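Local coordinates for protein UDP-N-acetylglucosamine 3-dehydrogenase (Acidithiobacillus ferrooxidans, PDB 7BVJ) that oxidises the 3-position of UDP-N-acetylglucosamine to a ketone with NAD(+), a step toward the 2,3-diamino sugar of lipid A in some species, at residues T6-V11 with S65-T70; P92-T97 with R295-A300; P137-A142 with R223-D228; N238-Y243 with V261-R266. All coordinates share one frame; numbering follows the deposited sequence.

Contact 1. Residues T6-V11 with S65-T70; sequences TGVIGV and SIVTPT. With NAD (nicotinamide-adenine-dinucleotide), chain E.
With chi1 at 58°, T68 sets OG1 between its own backbone N and carbonyl carbon, and this swings CG2 toward I9 and the NAD. V8 keeps CG1 opposite its backbone N (chi1 -179°), where it meets V67 CG2 at 4.0 Å. The setting is the Rossmann fold. Strands 5-9 and 63-66 are parallel neighbours in its sheet. S65 N binds G7 O. Two straighter bonds follow: I9 N to S65 O at 2.9 Å and V67 N to I9 O at 3.0 Å. V8 and S65 share the sheet face toward helix 13-25, where S65 OG bonds Y22 and H18. I9 and I66 take the other face, against helix 73-82. G10 belongs to the GxGxxG pattern of the dinucleotide loop. A CB here would strike T68 CG2 and V67 O, and at these backbone angles also the carbonyl O of I9, so glycine is called for. Beyond G10 the two segments form part of the adenine side of the NAD pocket. T68 OG1 is hydrogen-bonded to T72 OG1. T68 CG2 rests 3.4 Å from I9 O and also 3.4 Å from adenine N3A. P69 comes in beside it, with CD 3.2 Å from adenine C8A.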
# COMPACT_ATOMS: atom_id res chain seq x y z
N THR A 6 17.27 6.17 -12.32
CA THR A 6 16.16 6.30 -11.39
C THR A 6 16.24 7.62 -10.62
O THR A 6 17.30 8.22 -10.47
CB THR A 6 16.11 5.13 -10.41
OG1 THR A 6 17.34 5.07 -9.67
CG2 THR A 6 15.89 3.81 -11.14
N GLY A 7 15.07 8.06 -10.15
CA GLY A 7 14.97 9.25 -9.33
C GLY A 7 13.79 9.17 -8.38
O GLY A 7 12.92 8.30 -8.49
N VAL A 8 13.78 10.09 -7.42
CA VAL A 8 12.67 10.24 -6.49
C VAL A 8 12.23 11.69 -6.49
O VAL A 8 13.05 12.60 -6.38
CB VAL A 8 13.03 9.78 -5.06
CG1 VAL A 8 11.83 9.94 -4.13
CG2 VAL A 8 13.50 8.32 -5.05
N ILE A 9 10.93 11.90 -6.65
CA ILE A 9 10.30 13.21 -6.59
C ILE A 9 9.57 13.27 -5.26
O ILE A 9 8.57 12.57 -5.06
CB ILE A 9 9.33 13.42 -7.76
CG1 ILE A 9 10.10 13.33 -9.09
CG2 ILE A 9 8.53 14.72 -7.57
CD1 ILE A 9 9.21 13.24 -10.32
N GLY A 10 10.09 14.06 -4.33
CA GLY A 10 9.54 14.13 -2.99
C GLY A 10 10.33 13.26 -2.04
O GLY A 10 10.13 12.05 -2.01
N VAL A 11 11.23 13.86 -1.27
CA VAL A 11 12.14 13.11 -0.41
C VAL A 11 11.98 13.49 1.06
O VAL A 11 12.96 13.60 1.80
CB VAL A 11 13.60 13.26 -0.86
CG1 VAL A 11 13.86 12.30 -2.01
CG2 VAL A 11 13.90 14.70 -1.25
N SER A 65 10.18 7.18 -8.32
CA SER A 65 9.17 7.12 -7.28
C SER A 65 8.62 8.52 -7.00
O SER A 65 9.38 9.49 -6.94
CB SER A 65 9.73 6.50 -5.99
OG SER A 65 9.80 5.08 -6.09
N ILE A 66 7.30 8.61 -6.85
CA ILE A 66 6.60 9.85 -6.52
C ILE A 66 6.08 9.70 -5.10
O ILE A 66 5.17 8.90 -4.83
CB ILE A 66 5.47 10.15 -7.50
CG1 ILE A 66 6.05 10.58 -8.85
CG2 ILE A 66 4.56 11.21 -6.96
CD1 ILE A 66 5.06 10.46 -9.98
N VAL A 67 6.70 10.44 -4.18
CA VAL A 67 6.42 10.32 -2.75
C VAL A 67 6.04 11.69 -2.19
O VAL A 67 6.48 12.08 -1.10
CB VAL A 67 7.60 9.70 -2.00
CG1 VAL A 67 7.11 9.10 -0.68
CG2 VAL A 67 8.28 8.63 -2.85
N THR A 68 5.30 12.47 -2.98
CA THR A 68 4.80 13.78 -2.58
C THR A 68 3.43 13.63 -1.92
O THR A 68 2.88 12.53 -1.86
CB THR A 68 4.74 14.67 -3.82
OG1 THR A 68 3.91 14.04 -4.80
CG2 THR A 68 6.17 14.89 -4.39
N PRO A 69 2.86 14.71 -1.36
CA PRO A 69 1.53 14.58 -0.75
C PRO A 69 0.49 14.15 -1.77
O PRO A 69 0.57 14.50 -2.95
CB PRO A 69 1.24 15.99 -0.20
CG PRO A 69 2.59 16.55 0.09
CD PRO A 69 3.44 16.04 -1.07
N THR A 70 -0.48 13.36 -1.29
CA THR A 70 -1.42 12.65 -2.16
C THR A 70 -2.14 13.58 -3.13
O THR A 70 -2.33 13.23 -4.30
CB THR A 70 -2.43 11.92 -1.28
OG1 THR A 70 -1.73 11.05 -0.37
CG2 THR A 70 -3.39 11.12 -2.15
PA NAD E . 6.32 14.19 4.15
O1A NAD E . 5.60 15.48 3.94
O2A NAD E . 7.36 13.81 5.16
O5B NAD E . 7.26 14.16 2.68
C5B NAD E . 6.63 15.03 1.76
C4B NAD E . 7.69 15.62 0.82
O4B NAD E . 7.08 16.04 -0.38
C3B NAD E . 8.24 16.86 1.52
O3B NAD E . 9.61 16.68 1.46
C2B NAD E . 7.77 18.02 0.64
O2B NAD E . 8.74 19.06 0.55
C1B NAD E . 7.68 17.30 -0.71
N9A NAD E . 6.77 17.90 -1.66
C8A NAD E . 5.52 18.47 -1.49
N7A NAD E . 4.97 18.89 -2.63
C5A NAD E . 5.89 18.58 -3.60
C6A NAD E . 5.90 18.77 -5.01
N6A NAD E . 4.83 19.37 -5.62
N1A NAD E . 6.98 18.35 -5.74
C2A NAD E . 8.01 17.77 -5.04
N3A NAD E . 8.14 17.52 -3.72
C4A NAD E . 7.04 17.95 -3.02
O3 NAD E . 5.37 12.88 4.21
PN NAD E . 5.98 11.42 3.93
O1N NAD E . 7.20 11.20 3.07
O2N NAD E . 5.56 10.73 5.18
O5D NAD E . 4.77 10.64 2.86

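Contact 2. Residues P92-T97 with R295-A300; sequences PFTLDT and RVLAAA
L297 pushes its two methyls into the curve of the loop P92-T97, which joins a Rossmann strand to the N-cap of helix 97-110. The loop starts at P92, the last residue of the Glu-Lys-Pro motif known from the Gfo/Idh/MocA family, with a cis peptide before it. The tight part is at L297. Its CG stands anti to the backbone N (chi1 174°), which sends the branch out from helix 290-312 toward the loop. CD1 lies 3.4 Å from T94 O. CD2 lies 3.3 Å from T94 OG1 and 3.5 Å from D96 O. The T94 and L297 side chains cross at about a right angle. T94 OG1 also donates to D96 O at 2.8 Å, from a position tilted 34° out of the carbonyl plane. This bond closes the curve that the leucine fills. Without the T94 hydroxyl, as with an alanine here, the D96 carbonyl is likely to lose this donor and a gap to open beside L297 CD2. The other part is looser and partly exposed. D96 there directs its side chain away from helix 290-312, and its OD1 caps E99 N at the start of helix 97-110. On this side the touch is methyl to methyl, T97 CG2 to A298 CB at 3.9 Å.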
# COMPACT_ATOMS: atom_id res chain seq x y z
N PRO A 92 -1.82 6.61 -1.09
CA PRO A 92 -2.80 6.24 -2.11
C PRO A 92 -2.56 6.91 -3.46
O PRO A 92 -1.95 7.97 -3.53
CB PRO A 92 -4.13 6.70 -1.50
CG PRO A 92 -3.76 7.80 -0.59
CD PRO A 92 -2.39 7.50 -0.06
N PHE A 93 -3.04 6.24 -4.50
CA PHE A 93 -2.88 6.66 -5.90
C PHE A 93 -3.15 8.15 -6.08
O PHE A 93 -2.26 8.91 -6.49
CB PHE A 93 -3.83 5.80 -6.74
CG PHE A 93 -3.59 5.84 -8.23
CD1 PHE A 93 -2.62 6.67 -8.79
CD2 PHE A 93 -4.33 5.01 -9.07
CE1 PHE A 93 -2.41 6.69 -10.15
CE2 PHE A 93 -4.13 5.02 -10.44
CZ PHE A 93 -3.17 5.86 -10.99
N THR A 94 -4.39 8.57 -5.81
CA THR A 94 -4.83 9.95 -6.04
C THR A 94 -5.90 10.30 -5.01
O THR A 94 -6.18 9.53 -4.08
CB THR A 94 -5.39 10.14 -7.46
OG1 THR A 94 -6.39 9.13 -7.72
CG2 THR A 94 -4.30 10.06 -8.51
N LEU A 95 -6.53 11.46 -5.18
CA LEU A 95 -7.62 11.88 -4.30
C LEU A 95 -8.97 11.37 -4.77
O LEU A 95 -9.88 11.20 -3.95
CB LEU A 95 -7.68 13.40 -4.20
CG LEU A 95 -6.62 14.22 -3.46
CD1 LEU A 95 -7.12 15.65 -3.31
CD2 LEU A 95 -6.23 13.63 -2.10
N ASP A 96 -9.13 11.16 -6.07
CA ASP A 96 -10.40 10.70 -6.63
C ASP A 96 -10.12 9.80 -7.82
O ASP A 96 -9.01 9.75 -8.35
CB ASP A 96 -11.30 11.88 -7.02
CG ASP A 96 -10.63 12.82 -8.00
OD1 ASP A 96 -10.47 12.46 -9.18
OD2 ASP A 96 -10.29 13.95 -7.58
N THR A 97 -11.16 9.10 -8.26
CA THR A 97 -11.01 8.06 -9.27
C THR A 97 -10.86 8.61 -10.68
O THR A 97 -10.42 7.88 -11.57
CB THR A 97 -12.22 7.13 -9.22
OG1 THR A 97 -13.41 7.90 -9.43
CG2 THR A 97 -12.29 6.43 -7.87
N ARG A 295 -8.92 0.52 -8.09
CA ARG A 295 -9.90 -0.37 -7.46
C ARG A 295 -9.97 -0.13 -5.96
O ARG A 295 -11.06 0.12 -5.40
CB ARG A 295 -9.54 -1.84 -7.74
CG ARG A 295 -10.17 -2.45 -8.99
CD ARG A 295 -10.36 -3.99 -8.89
NE ARG A 295 -9.62 -4.55 -7.76
CZ ARG A 295 -8.37 -5.00 -7.83
NH1 ARG A 295 -7.72 -4.99 -8.99
NH2 ARG A 295 -7.77 -5.47 -6.73
N VAL A 296 -8.82 -0.22 -5.29
CA VAL A 296 -8.82 -0.02 -3.82
C VAL A 296 -9.18 1.43 -3.48
O VAL A 296 -9.79 1.61 -2.47
CB VAL A 296 -7.57 -0.54 -3.08
CG1 VAL A 296 -6.29 0.13 -3.47
CG2 VAL A 296 -7.77 -0.50 -1.59
N LEU A 297 -8.77 2.39 -4.31
CA LEU A 297 -9.10 3.79 -4.06
C LEU A 297 -10.60 4.02 -4.06
O LEU A 297 -11.13 4.74 -3.20
CB LEU A 297 -8.42 4.69 -5.09
CG LEU A 297 -8.81 6.18 -5.01
CD1 LEU A 297 -8.19 6.85 -3.79
CD2 LEU A 297 -8.44 6.94 -6.27
N ALA A 298 -11.31 3.44 -5.04
CA ALA A 298 -12.77 3.55 -5.09
C ALA A 298 -13.42 2.89 -3.88
O ALA A 298 -14.35 3.46 -3.28
CB ALA A 298 -13.29 2.92 -6.39
N ALA A 299 -12.93 1.71 -3.48
CA ALA A 299 -13.45 1.10 -2.26
C ALA A 299 -13.21 1.99 -1.03
O ALA A 299 -14.09 2.13 -0.16
CB ALA A 299 -12.81 -0.27 -2.05
N ALA A 300 -12.02 2.57 -0.93
CA ALA A 300 -11.70 3.35 0.25
C ALA A 300 -12.56 4.60 0.30
O ALA A 300 -13.01 5.00 1.37
CB ALA A 300 -10.22 3.70 0.28

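Contact 3. Residues P137-A142 with R223-D228; sequences PRYLEA and RIFWQD. With F8U ((2R,3R)-2,3-bis(oxidanyl)butane-1,4-disulfonic acid), chain F.
The W226 indole takes P137 over one face: P137 CA stands 3.7 Å from the centroid of the five-membered ring, a CH-pi contact. I224 CG2 lies over the same face, nearer the rim. It is also pressed tightly on P137 CB, at 3.4 Å. W226 NE1 is hydrogen-bonded to G135 O. The R223 guanidinium has F8U C01 over one face and E141 OE1 at its edge, in plane. That salt bridge is long, with OE1 3.5 Å from R223 NE, and its bond is weak. The carboxylate and guanidinium planes are 59° apart. R223 NH2 has a second acid, E143, and R223 joins Y230 and S232 in the F8U site. Y139 and F225 lie side by side as an oblique pair, ring planes 40° apart. A chi1 of 177° points the Y139 ring away from its own N and lays CD2 against F225 CD2 at 3.3 Å. Y139 O lies at the edge of the F225 ring.

The backbones are antiparallel. E141 and R223 form a hydrogen-bonded pair, with R223 N to E141 O at 2.8 Å. At the other end F225 O accepts two donors, R138 N at 2.7 Å and Y139 N at 3.1 Å. R138 and Y139 thus both face F225, a classic beta bulge. Helix 157-173 packs on P137 and L140. Strands 139-147 and 219-225 are antiparallel neighbours in the large mixed sheet of the Gfo/Idh/MocA C-terminal domain.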
# COMPACT_ATOMS: atom_id res chain seq x y z
N PRO A 137 -10.52 -16.22 0.29
CA PRO A 137 -11.08 -16.39 1.64
C PRO A 137 -12.56 -16.06 1.65
O PRO A 137 -13.05 -15.27 0.84
CB PRO A 137 -10.29 -15.38 2.48
CG PRO A 137 -9.65 -14.45 1.49
CD PRO A 137 -9.41 -15.25 0.27
N ARG A 138 -13.27 -16.68 2.60
CA ARG A 138 -14.68 -16.41 2.78
C ARG A 138 -14.92 -15.27 3.75
O ARG A 138 -15.91 -14.54 3.60
CB ARG A 138 -15.40 -17.67 3.27
CG ARG A 138 -14.99 -18.95 2.56
CD ARG A 138 -15.26 -18.84 1.07
NE ARG A 138 -15.44 -20.13 0.43
CZ ARG A 138 -15.74 -20.27 -0.86
NH1 ARG A 138 -15.88 -19.19 -1.62
NH2 ARG A 138 -15.90 -21.48 -1.38
N TYR A 139 -14.04 -15.09 4.73
CA TYR A 139 -14.16 -13.98 5.68
C TYR A 139 -12.78 -13.43 6.03
O TYR A 139 -11.84 -14.20 6.24
CB TYR A 139 -14.90 -14.46 6.94
CG TYR A 139 -15.06 -13.46 8.06
CD1 TYR A 139 -15.73 -12.26 7.87
CD2 TYR A 139 -14.57 -13.74 9.33
CE1 TYR A 139 -15.87 -11.35 8.91
CE2 TYR A 139 -14.71 -12.85 10.36
CZ TYR A 139 -15.37 -11.66 10.15
OH TYR A 139 -15.51 -10.78 11.21
N LEU A 140 -12.64 -12.10 6.08
CA LEU A 140 -11.41 -11.47 6.58
C LEU A 140 -11.75 -10.47 7.69
O LEU A 140 -12.70 -9.69 7.58
CB LEU A 140 -10.63 -10.71 5.48
CG LEU A 140 -10.40 -11.27 4.09
CD1 LEU A 140 -11.62 -10.99 3.23
CD2 LEU A 140 -9.17 -10.61 3.47
N GLU A 141 -10.96 -10.51 8.77
CA GLU A 141 -11.12 -9.67 9.94
C GLU A 141 -9.77 -9.03 10.21
O GLU A 141 -8.79 -9.74 10.44
CB GLU A 141 -11.55 -10.52 11.13
CG GLU A 141 -12.53 -9.89 12.05
CD GLU A 141 -13.07 -10.90 13.06
OE1 GLU A 141 -12.26 -11.62 13.69
OE2 GLU A 141 -14.30 -10.96 13.22
N ALA A 142 -9.69 -7.70 10.19
CA ALA A 142 -8.37 -7.07 10.32
C ALA A 142 -8.42 -5.88 11.26
O ALA A 142 -9.45 -5.21 11.40
CB ALA A 142 -7.79 -6.65 8.94
N ARG A 223 -6.97 -11.87 10.63
CA ARG A 223 -7.43 -13.24 10.62
C ARG A 223 -8.23 -13.49 9.34
O ARG A 223 -8.96 -12.61 8.86
CB ARG A 223 -8.26 -13.52 11.88
CG ARG A 223 -7.37 -13.55 13.12
CD ARG A 223 -8.15 -13.50 14.44
NE ARG A 223 -8.95 -12.28 14.59
CZ ARG A 223 -8.47 -11.09 14.96
NH1 ARG A 223 -7.18 -10.92 15.24
NH2 ARG A 223 -9.29 -10.07 15.06
N ILE A 224 -8.01 -14.66 8.75
CA ILE A 224 -8.54 -15.01 7.44
C ILE A 224 -9.17 -16.39 7.53
O ILE A 224 -8.54 -17.33 8.04
CB ILE A 224 -7.43 -14.97 6.37
CG1 ILE A 224 -6.62 -13.67 6.48
CG2 ILE A 224 -8.02 -15.17 5.01
CD1 ILE A 224 -5.54 -13.53 5.42
N PHE A 225 -10.40 -16.52 7.04
CA PHE A 225 -11.18 -17.74 7.15
C PHE A 225 -11.54 -18.24 5.75
O PHE A 225 -12.22 -17.54 4.99
CB PHE A 225 -12.46 -17.52 7.96
CG PHE A 225 -12.23 -17.05 9.38
CD1 PHE A 225 -12.35 -17.92 10.45
CD2 PHE A 225 -11.91 -15.71 9.64
CE1 PHE A 225 -12.14 -17.48 11.75
CE2 PHE A 225 -11.70 -15.27 10.94
CZ PHE A 225 -11.82 -16.15 11.99
N TRP A 226 -11.09 -19.45 5.44
CA TRP A 226 -11.57 -20.26 4.33
C TRP A 226 -12.47 -21.34 4.89
O TRP A 226 -12.63 -21.50 6.10
CB TRP A 226 -10.41 -20.88 3.55
CG TRP A 226 -9.48 -19.91 2.87
CD1 TRP A 226 -9.53 -19.52 1.56
CD2 TRP A 226 -8.36 -19.25 3.45
NE1 TRP A 226 -8.51 -18.64 1.30
CE2 TRP A 226 -7.78 -18.46 2.44
CE3 TRP A 226 -7.80 -19.23 4.73
CZ2 TRP A 226 -6.65 -17.66 2.66
CZ3 TRP A 226 -6.69 -18.45 4.95
CH2 TRP A 226 -6.11 -17.68 3.92
N GLN A 227 -13.07 -22.13 3.98
CA GLN A 227 -13.95 -23.21 4.41
C GLN A 227 -13.22 -24.27 5.22
O GLN A 227 -13.85 -24.97 6.02
CB GLN A 227 -14.59 -23.85 3.18
CG GLN A 227 -15.87 -24.59 3.46
CD GLN A 227 -16.89 -24.38 2.36
OE1 GLN A 227 -16.74 -23.48 1.53
NE2 GLN A 227 -17.93 -25.20 2.36
N ASP A 228 -11.91 -24.41 5.06
CA ASP A 228 -11.19 -25.47 5.75
C ASP A 228 -9.92 -24.99 6.44
O ASP A 228 -9.13 -25.83 6.88
CB ASP A 228 -10.85 -26.60 4.79
CG ASP A 228 -12.07 -27.36 4.35
OD1 ASP A 228 -12.83 -27.83 5.24
OD2 ASP A 228 -12.28 -27.49 3.12
C01 F8U F . -9.19 -13.10 18.15
C02 F8U F . -8.13 -13.29 19.25
C03 F8U F . -6.76 -13.86 18.87
C04 F8U F . -6.66 -14.67 17.60
O06 F8U F . -4.09 -15.49 18.47
O07 F8U F . -5.03 -16.72 16.78
O08 F8U F . -4.25 -14.41 16.45
O09 F8U F . -6.38 -14.69 19.91
O10 F8U F . -7.83 -12.04 19.77
O12 F8U F . -11.40 -14.84 18.32
O13 F8U F . -10.43 -14.77 16.27
O14 F8U F . -9.09 -15.76 18.08
S05 F8U F . -4.98 -15.33 17.29
S11 F8U F . -10.05 -14.66 17.72

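Contact 4. Residues N238-Y243 with V261-R266; sequences NTLHIY and VDLAKR
Three waters, and one direct bond, join the backbone and N238 side chain of 238-243 to V261 and L263. One water joins N238 O to L263 N, 2.8 Å from the latter. A second accepts from N238 ND2 at 2.9 Å and donates to L263 O at 2.6 Å. A third links L240 N and V261 O, at 2.9 Å from L240 N. The direct bond between the two segments is V261 N to L240 O at 2.8 Å, with an angle of 163° at the hydrogen. In N238 a chi1 of -159° carries the amide to the far side from its own N, and ND2 then reaches across to the second water. This is where the edge strand 256-261 leaves the C-terminal sheet of the Gfo/Idh/MocA fold. Its neighbour 239-245 opens with a G1 beta bulge, in which N238 and T239 both face D234. N238 has a positive phi there. The side chains of L240, I242, V261 and L263 make the apolar part. L240 and V261 lie side by side, with L240 CD2 3.7 Å from V261 CB. The I242 and V261 side chains cross at a slant, CD1 touching CG2. Helix 124-132 adds Y128, which touches both L240 and V261. Shortening L240 to an alanine is likely to open a gap beside V261 CB and CG2 and leave the valine side chain less firmly held. L263 CD1 lies against 238-243, 3.8 Å from L240 CB and 3.5 Å from N238 O.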
# COMPACT_ATOMS: atom_id res chain seq x y z
N ASN A 238 5.64 -10.16 12.31
CA ASN A 238 5.98 -11.01 11.16
C ASN A 238 5.76 -12.50 11.45
O ASN A 238 6.62 -13.34 11.16
CB ASN A 238 7.42 -10.74 10.69
CG ASN A 238 7.67 -11.17 9.24
OD1 ASN A 238 6.96 -10.75 8.33
ND2 ASN A 238 8.68 -12.00 9.03
N THR A 239 4.58 -12.82 12.01
CA THR A 239 4.24 -14.21 12.29
C THR A 239 2.97 -14.64 11.57
O THR A 239 2.05 -13.84 11.37
CB THR A 239 4.06 -14.48 13.79
OG1 THR A 239 2.95 -13.71 14.29
CG2 THR A 239 5.33 -14.11 14.57
N LEU A 240 2.91 -15.93 11.21
CA LEU A 240 1.76 -16.49 10.51
C LEU A 240 1.42 -17.86 11.07
O LEU A 240 2.31 -18.71 11.23
CB LEU A 240 2.03 -16.57 9.00
CG LEU A 240 1.19 -17.53 8.15
CD1 LEU A 240 -0.27 -17.11 8.12
CD2 LEU A 240 1.74 -17.59 6.76
N HIS A 241 0.14 -18.09 11.37
CA HIS A 241 -0.34 -19.36 11.89
C HIS A 241 -1.52 -19.83 11.06
O HIS A 241 -2.43 -19.05 10.80
CB HIS A 241 -0.75 -19.25 13.36
CG HIS A 241 0.41 -19.18 14.29
ND1 HIS A 241 0.93 -20.30 14.91
CD2 HIS A 241 1.18 -18.14 14.68
CE1 HIS A 241 1.96 -19.95 15.66
NE2 HIS A 241 2.14 -18.64 15.53
N ILE A 242 -1.50 -21.11 10.68
CA ILE A 242 -2.54 -21.69 9.84
C ILE A 242 -3.10 -22.90 10.57
O ILE A 242 -2.36 -23.83 10.91
CB ILE A 242 -2.00 -22.09 8.46
CG1 ILE A 242 -1.39 -20.87 7.77
CG2 ILE A 242 -3.10 -22.70 7.60
CD1 ILE A 242 -0.70 -21.20 6.46
N TYR A 243 -4.41 -22.89 10.81
CA TYR A 243 -5.08 -23.99 11.48
C TYR A 243 -5.87 -24.76 10.44
O TYR A 243 -6.58 -24.16 9.62
CB TYR A 243 -6.02 -23.50 12.59
CG TYR A 243 -5.38 -22.71 13.73
CD1 TYR A 243 -4.08 -22.23 13.64
CD2 TYR A 243 -6.09 -22.45 14.90
CE1 TYR A 243 -3.50 -21.50 14.67
CE2 TYR A 243 -5.52 -21.72 15.95
CZ TYR A 243 -4.22 -21.25 15.83
OH TYR A 243 -3.62 -20.53 16.84
N VAL A 261 3.99 -20.87 10.80
CA VAL A 261 4.71 -20.72 9.51
C VAL A 261 6.01 -19.95 9.70
O VAL A 261 6.02 -18.86 10.21
CB VAL A 261 3.86 -20.14 8.37
CG1 VAL A 261 4.66 -19.98 7.10
CG2 VAL A 261 2.69 -21.01 8.08
N ASP A 262 7.10 -20.55 9.23
CA ASP A 262 8.42 -19.91 9.37
C ASP A 262 8.59 -18.82 8.30
O ASP A 262 8.90 -19.07 7.16
CB ASP A 262 9.54 -20.93 9.48
CG ASP A 262 9.71 -21.56 10.85
OD1 ASP A 262 9.34 -20.93 11.85
OD2 ASP A 262 10.21 -22.68 10.89
N LEU A 263 8.37 -17.61 8.74
CA LEU A 263 8.49 -16.42 7.83
C LEU A 263 9.85 -15.74 7.95
O LEU A 263 10.28 -15.45 9.03
CB LEU A 263 7.42 -15.36 8.09
CG LEU A 263 5.94 -15.69 7.87
CD1 LEU A 263 5.08 -14.50 8.24
CD2 LEU A 263 5.67 -16.12 6.46
N ALA A 264 10.44 -15.43 6.82
CA ALA A 264 11.71 -14.68 6.75
C ALA A 264 11.40 -13.19 6.72
O ALA A 264 10.47 -12.81 6.03
CB ALA A 264 12.43 -15.08 5.50
N LYS A 265 12.17 -12.39 7.46
CA LYS A 265 12.00 -10.92 7.43
C LYS A 265 12.79 -10.40 6.23
O LYS A 265 13.91 -10.81 6.08
CB LYS A 265 12.49 -10.23 8.71
CG LYS A 265 12.47 -11.03 10.00
CD LYS A 265 13.45 -10.54 11.09
CE LYS A 265 14.43 -11.58 11.59
NZ LYS A 265 15.46 -11.12 12.55
N ARG A 266 12.18 -9.60 5.37
CA ARG A 266 12.90 -8.96 4.28
C ARG A 266 12.49 -7.49 4.17
O ARG A 266 11.51 -7.04 4.77
CB ARG A 266 12.68 -9.69 2.94
CG ARG A 266 11.42 -9.31 2.21
CD ARG A 266 11.32 -10.05 0.90
NE ARG A 266 10.05 -9.81 0.22
CZ ARG A 266 9.44 -10.71 -0.55
NH1 ARG A 266 9.99 -11.91 -0.73
NH2 ARG A 266 8.28 -10.42 -1.13
O HOH W 1 7.38 -16.24 11.01
O HOH W 2 10.46 -13.52 10.80
O HOH W 3 5.24 -17.28 12.21

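Overall arrangement
Contact 1 lies in the NAD-binding Rossmann part and holds part of the NAD pocket. Contact 2 joins that part to the late helix 290-312. Contacts 3 and 4 lie at the C-terminal sheet. Contact 2 touches contact 1: T70 OG1 packs on P92 CD at 3.6 Å. Contact 2 stays off the cofactor, with the T94 side chain about 13 Å from NAD. Contacts 3 and 4 share one sheet, and their centres are about 17 Å apart. F8U binds at R223 of contact 3, and the T239 side chain of contact 4 is about 8 Å from it. The centres of contacts 1 and 3 are about 35 Å apart, on opposite sides of the chain's centre.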